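Local coordinates for FYVE, RhoGEF and PH domain-containing protein 5 (Homo sapiens, PDB 3MPX), which activates the small GTPase CDC42 by exchanging its bound GDP for GTP, mediating CDC42 activation in response to VEGF, at residues F48-D57 with R69-P80. Numbering follows the deposited sequence.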
loop_
_atom_site.group_PDB
_atom_site.type_symbol
_atom_site.label_atom_id
_atom_site.label_comp_id
_atom_site.label_asym_id
_atom_site.label_seq_id
_atom_site.Cartn_x
_atom_site.Cartn_y
_atom_site.Cartn_z
ATOM N N PHE A 48 20.414 5.056 -1.810
ATOM C CA PHE A 48 20.062 4.338 -3.020
ATOM C C PHE A 48 20.414 5.176 -4.242
ATOM O O PHE A 48 21.349 4.813 -4.943
ATOM C CB PHE A 48 18.600 3.876 -3.010
ATOM C CG PHE A 48 18.149 3.190 -4.278
ATOM C CD1 PHE A 48 18.575 1.906 -4.583
ATOM C CD2 PHE A 48 17.288 3.825 -5.158
ATOM C CE1 PHE A 48 18.147 1.273 -5.744
ATOM C CE2 PHE A 48 16.856 3.188 -6.315
ATOM C CZ PHE A 48 17.289 1.916 -6.604
ATOM N N HIS A 49 19.723 6.301 -4.474
ATOM C CA HIS A 49 20.000 7.153 -5.618
ATOM C C HIS A 49 21.492 7.567 -5.634
ATOM O O HIS A 49 22.188 7.261 -6.609
ATOM C CB HIS A 49 19.040 8.354 -5.630
ATOM C CG HIS A 49 19.453 9.478 -6.529
ATOM N ND1 HIS A 49 18.839 9.687 -7.743
ATOM C CD2 HIS A 49 20.386 10.442 -6.336
ATOM C CE1 HIS A 49 19.431 10.744 -8.269
ATOM N NE2 HIS A 49 20.385 11.220 -7.465
ATOM N N GLY A 50 21.969 8.199 -4.553
ATOM C CA GLY A 50 23.350 8.650 -4.419
ATOM C C GLY A 50 24.392 7.580 -4.711
ATOM O O GLY A 50 25.287 7.797 -5.532
ATOM N N ALA A 51 24.257 6.393 -4.072
ATOM C CA ALA A 51 25.185 5.271 -4.247
ATOM C C ALA A 51 25.153 4.687 -5.665
ATOM O O ALA A 51 26.197 4.276 -6.181
ATOM C CB ALA A 51 24.901 4.189 -3.221
ATOM N N VAL A 52 23.966 4.666 -6.294
ATOM C CA VAL A 52 23.808 4.155 -7.655
ATOM C C VAL A 52 24.347 5.195 -8.659
ATOM O O VAL A 52 25.064 4.812 -9.587
ATOM C CB VAL A 52 22.370 3.684 -7.954
ATOM C CG1 VAL A 52 22.280 3.036 -9.325
ATOM C CG2 VAL A 52 21.892 2.704 -6.881
HETATM N N MSE A 53 24.082 6.506 -8.427
HETATM C CA MSE A 53 24.620 7.576 -9.279
HETATM C C MSE A 53 26.160 7.508 -9.263
HETATM O O MSE A 53 26.773 7.466 -10.335
HETATM C CB MSE A 53 24.109 8.963 -8.864
HETATM C CG MSE A 53 22.627 9.194 -9.183
HETATM SE SE MSE A 53 22.044 8.739 -11.021
HETATM C CE MSE A 53 22.601 10.412 -11.904
ATOM N N ARG A 54 26.761 7.377 -8.051
ATOM C CA ARG A 54 28.206 7.231 -7.844
ATOM C C ARG A 54 28.739 6.037 -8.642
ATOM O O ARG A 54 29.708 6.198 -9.388
ATOM C CB ARG A 54 28.558 7.080 -6.345
ATOM C CG ARG A 54 28.683 8.392 -5.593
ATOM C CD ARG A 54 29.095 8.171 -4.149
ATOM N NE ARG A 54 27.938 8.071 -3.256
ATOM C CZ ARG A 54 27.772 7.126 -2.333
ATOM N NH1 ARG A 54 26.688 7.122 -1.568
ATOM N NH2 ARG A 54 28.689 6.173 -2.170
ATOM N N ALA A 55 28.075 4.869 -8.541
ATOM C CA ALA A 55 28.479 3.672 -9.286
ATOM C C ALA A 55 28.386 3.900 -10.796
ATOM O O ALA A 55 29.402 3.764 -11.472
ATOM C CB ALA A 55 27.636 2.470 -8.875
ATOM N N LEU A 56 27.186 4.278 -11.320
ATOM C CA LEU A 56 26.929 4.511 -12.752
ATOM C C LEU A 56 27.922 5.513 -13.360
ATOM O O LEU A 56 28.409 5.259 -14.463
ATOM C CB LEU A 56 25.462 4.918 -13.030
ATOM C CG LEU A 56 24.353 3.877 -12.740
ATOM C CD1 LEU A 56 22.970 4.467 -12.978
ATOM C CD2 LEU A 56 24.525 2.616 -13.562
ATOM N N ASP A 57 28.295 6.588 -12.607
ATOM C CA ASP A 57 29.316 7.577 -13.008
ATOM C C ASP A 57 30.677 6.903 -13.247
ATOM O O ASP A 57 31.387 7.306 -14.178
ATOM C CB ASP A 57 29.476 8.703 -11.970
ATOM C CG ASP A 57 28.343 9.723 -11.877
ATOM O OD1 ASP A 57 27.576 9.868 -12.865
ATOM O OD2 ASP A 57 28.233 10.392 -10.821
ATOM N N ARG A 69 22.268 1.864 -18.457
ATOM C CA ARG A 69 22.688 2.941 -17.559
ATOM C C ARG A 69 21.823 4.205 -17.760
ATOM O O ARG A 69 21.367 4.810 -16.781
ATOM C CB ARG A 69 24.151 3.312 -17.831
ATOM C CG ARG A 69 25.212 2.372 -17.255
ATOM C CD ARG A 69 26.514 3.128 -16.952
ATOM N NE ARG A 69 26.924 4.016 -18.053
ATOM C CZ ARG A 69 27.681 3.644 -19.081
ATOM N NH1 ARG A 69 28.156 2.408 -19.150
ATOM N NH2 ARG A 69 27.971 4.507 -20.047
ATOM N N GLU A 70 21.598 4.601 -19.037
ATOM C CA GLU A 70 20.830 5.812 -19.353
ATOM C C GLU A 70 19.383 5.716 -18.890
ATOM O O GLU A 70 18.838 6.694 -18.374
ATOM C CB GLU A 70 20.924 6.179 -20.840
ATOM C CG GLU A 70 22.287 6.715 -21.247
ATOM C CD GLU A 70 22.900 7.784 -20.364
ATOM O OE1 GLU A 70 24.033 7.572 -19.871
ATOM O OE2 GLU A 70 22.242 8.826 -20.151
ATOM N N GLU A 71 18.792 4.524 -19.039
ATOM C CA GLU A 71 17.446 4.214 -18.595
ATOM C C GLU A 71 17.428 4.176 -17.075
ATOM O O GLU A 71 16.556 4.813 -16.484
ATOM C CB GLU A 71 16.942 2.927 -19.244
ATOM C CG GLU A 71 16.459 3.151 -20.677
ATOM C CD GLU A 71 15.946 1.967 -21.480
ATOM O OE1 GLU A 71 15.589 0.923 -20.885
ATOM O OE2 GLU A 71 15.877 2.107 -22.723
ATOM N N LEU A 72 18.457 3.564 -16.429
ATOM C CA LEU A 72 18.577 3.593 -14.963
ATOM C C LEU A 72 18.625 5.045 -14.442
ATOM O O LEU A 72 17.876 5.402 -13.529
ATOM C CB LEU A 72 19.828 2.862 -14.505
ATOM C CG LEU A 72 19.677 1.384 -14.290
ATOM C CD1 LEU A 72 21.018 0.683 -14.444
ATOM C CD2 LEU A 72 19.005 1.086 -12.955
ATOM N N ARG A 73 19.466 5.885 -15.073
ATOM C CA ARG A 73 19.617 7.295 -14.735
ATOM C C ARG A 73 18.299 8.100 -14.840
ATOM O O ARG A 73 18.064 8.987 -14.006
ATOM C CB ARG A 73 20.692 7.927 -15.627
ATOM C CG ARG A 73 22.094 7.691 -15.129
ATOM C CD ARG A 73 23.033 8.710 -15.700
ATOM N NE ARG A 73 24.384 8.579 -15.151
ATOM C CZ ARG A 73 25.369 7.926 -15.752
ATOM N NH1 ARG A 73 25.157 7.307 -16.910
ATOM N NH2 ARG A 73 26.571 7.876 -15.199
ATOM N N GLN A 74 17.452 7.794 -15.859
ATOM C CA GLN A 74 16.180 8.495 -16.094
ATOM C C GLN A 74 15.166 8.171 -14.991
ATOM O O GLN A 74 14.681 9.086 -14.346
ATOM C CB GLN A 74 15.634 8.209 -17.517
ATOM C CG GLN A 74 14.692 9.271 -18.118
ATOM C CD GLN A 74 14.992 10.732 -17.805
ATOM O OE1 GLN A 74 14.228 11.404 -17.111
ATOM N NE2 GLN A 74 16.096 11.270 -18.307
ATOM N N GLY A 75 14.940 6.880 -14.736
ATOM C CA GLY A 75 14.059 6.370 -13.689
ATOM C C GLY A 75 14.511 6.798 -12.311
ATOM O O GLY A 75 13.684 7.133 -11.466
ATOM N N LEU A 76 15.827 6.847 -12.084
ATOM C CA LEU A 76 16.397 7.285 -10.798
ATOM C C LEU A 76 16.324 8.789 -10.599
ATOM O O LEU A 76 16.418 9.224 -9.465
ATOM C CB LEU A 76 17.858 6.818 -10.635
ATOM C CG LEU A 76 18.038 5.361 -10.211
ATOM C CD1 LEU A 76 19.315 4.802 -10.730
ATOM C CD2 LEU A 76 17.995 5.227 -8.733
ATOM N N SER A 77 16.137 9.585 -11.685
ATOM C CA SER A 77 16.078 11.051 -11.594
ATOM C C SER A 77 14.819 11.550 -10.879
ATOM O O SER A 77 14.802 12.661 -10.341
ATOM C CB SER A 77 16.200 11.689 -12.971
ATOM O OG SER A 77 15.011 11.493 -13.712
ATOM N N GLU A 78 13.780 10.714 -10.869
ATOM C CA GLU A 78 12.490 10.976 -10.263
ATOM C C GLU A 78 12.532 11.014 -8.741
ATOM O O GLU A 78 11.777 11.776 -8.140
ATOM C CB GLU A 78 11.483 9.932 -10.748
ATOM C CG GLU A 78 11.130 10.062 -12.225
ATOM C CD GLU A 78 10.818 11.471 -12.711
ATOM O OE1 GLU A 78 11.335 11.852 -13.788
ATOM O OE2 GLU A 78 10.078 12.200 -12.010
ATOM N N LEU A 79 13.441 10.231 -8.119
ATOM C CA LEU A 79 13.571 10.136 -6.661
ATOM C C LEU A 79 13.856 11.486 -6.007
ATOM O O LEU A 79 13.050 11.843 -5.147
ATOM C CB LEU A 79 14.576 9.063 -6.211
ATOM C CG LEU A 79 14.354 7.613 -6.710
ATOM C CD1 LEU A 79 15.372 6.671 -6.076
ATOM C CD2 LEU A 79 12.930 7.108 -6.420
ATOM N N PRO A 80 14.887 12.289 -6.431
ATOM C CA PRO A 80 15.100 13.627 -5.816
ATOM C C PRO A 80 13.925 14.606 -6.000
ATOM O O PRO A 80 13.597 15.367 -5.080
ATOM C CB PRO A 80 16.352 14.147 -6.518
ATOM C CG PRO A 80 17.012 12.973 -7.089
ATOM C CD PRO A 80 15.938 12.004 -7.434
#
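In the helical DH (RhoGEF) domain, the end of helix 21-59 and the start of helix 66-98 form a helical hairpin, packed antiparallel with local axes 10.0 Å apart at 148°. His49 and Leu76 join one end, where helix 66-98 kinks at Leu79 and Pro80. His49 ND1 donates to Leu76 O at 3.0 Å; this oxygen lies close to the imidazole plane, yet ND1 stands above the carbonyl plane, off its lone pairs, and the N-H...O angle of 144° makes the bond bent. The ring is sandwiched: Pro80 CG makes a CH-pi contact with one face, 3.8 Å from the centroid, and CG of Met53, a selenomethionine in this crystal, lies over the other. With chi1 at 164°, CG of His49 is anti to its own N, which carries the ring across to the kink.

Two knobs-into-holes make the apolar seam. Leu76 sits among Phe48, His49, Val52 and Leu56, its CD1 3.7 Å from Val52 CG1, while Leu56 sits among Arg69, Leu72, Arg73 and Leu76, its CD1 3.8 Å from Leu72 CB. Phe48 also receives Leu79 CD1 at its ring edge, and Leu134 and Leu166 of other helices pack on it.

Toward the hairpin's turn, Arg73 runs extended from CG to NE and lays one guanidinium face over Leu56 CB. Its NH2 bonds Asp57 OD1 at 3.2 Å, on the anti side of the carboxylate, while NH1 bridges to Glu70; Asp60 pairs with both Arg73 and Arg69. A leucine in place of Arg73 would probably leave Asp57 and Glu70 without the cation they share and take one arginine partner from Asp60. The hairpin thus joins an apolar seam to a charged end where Arg69 and Arg73 probably offset the mutual repulsion of Asp57, Asp60 and Glu70.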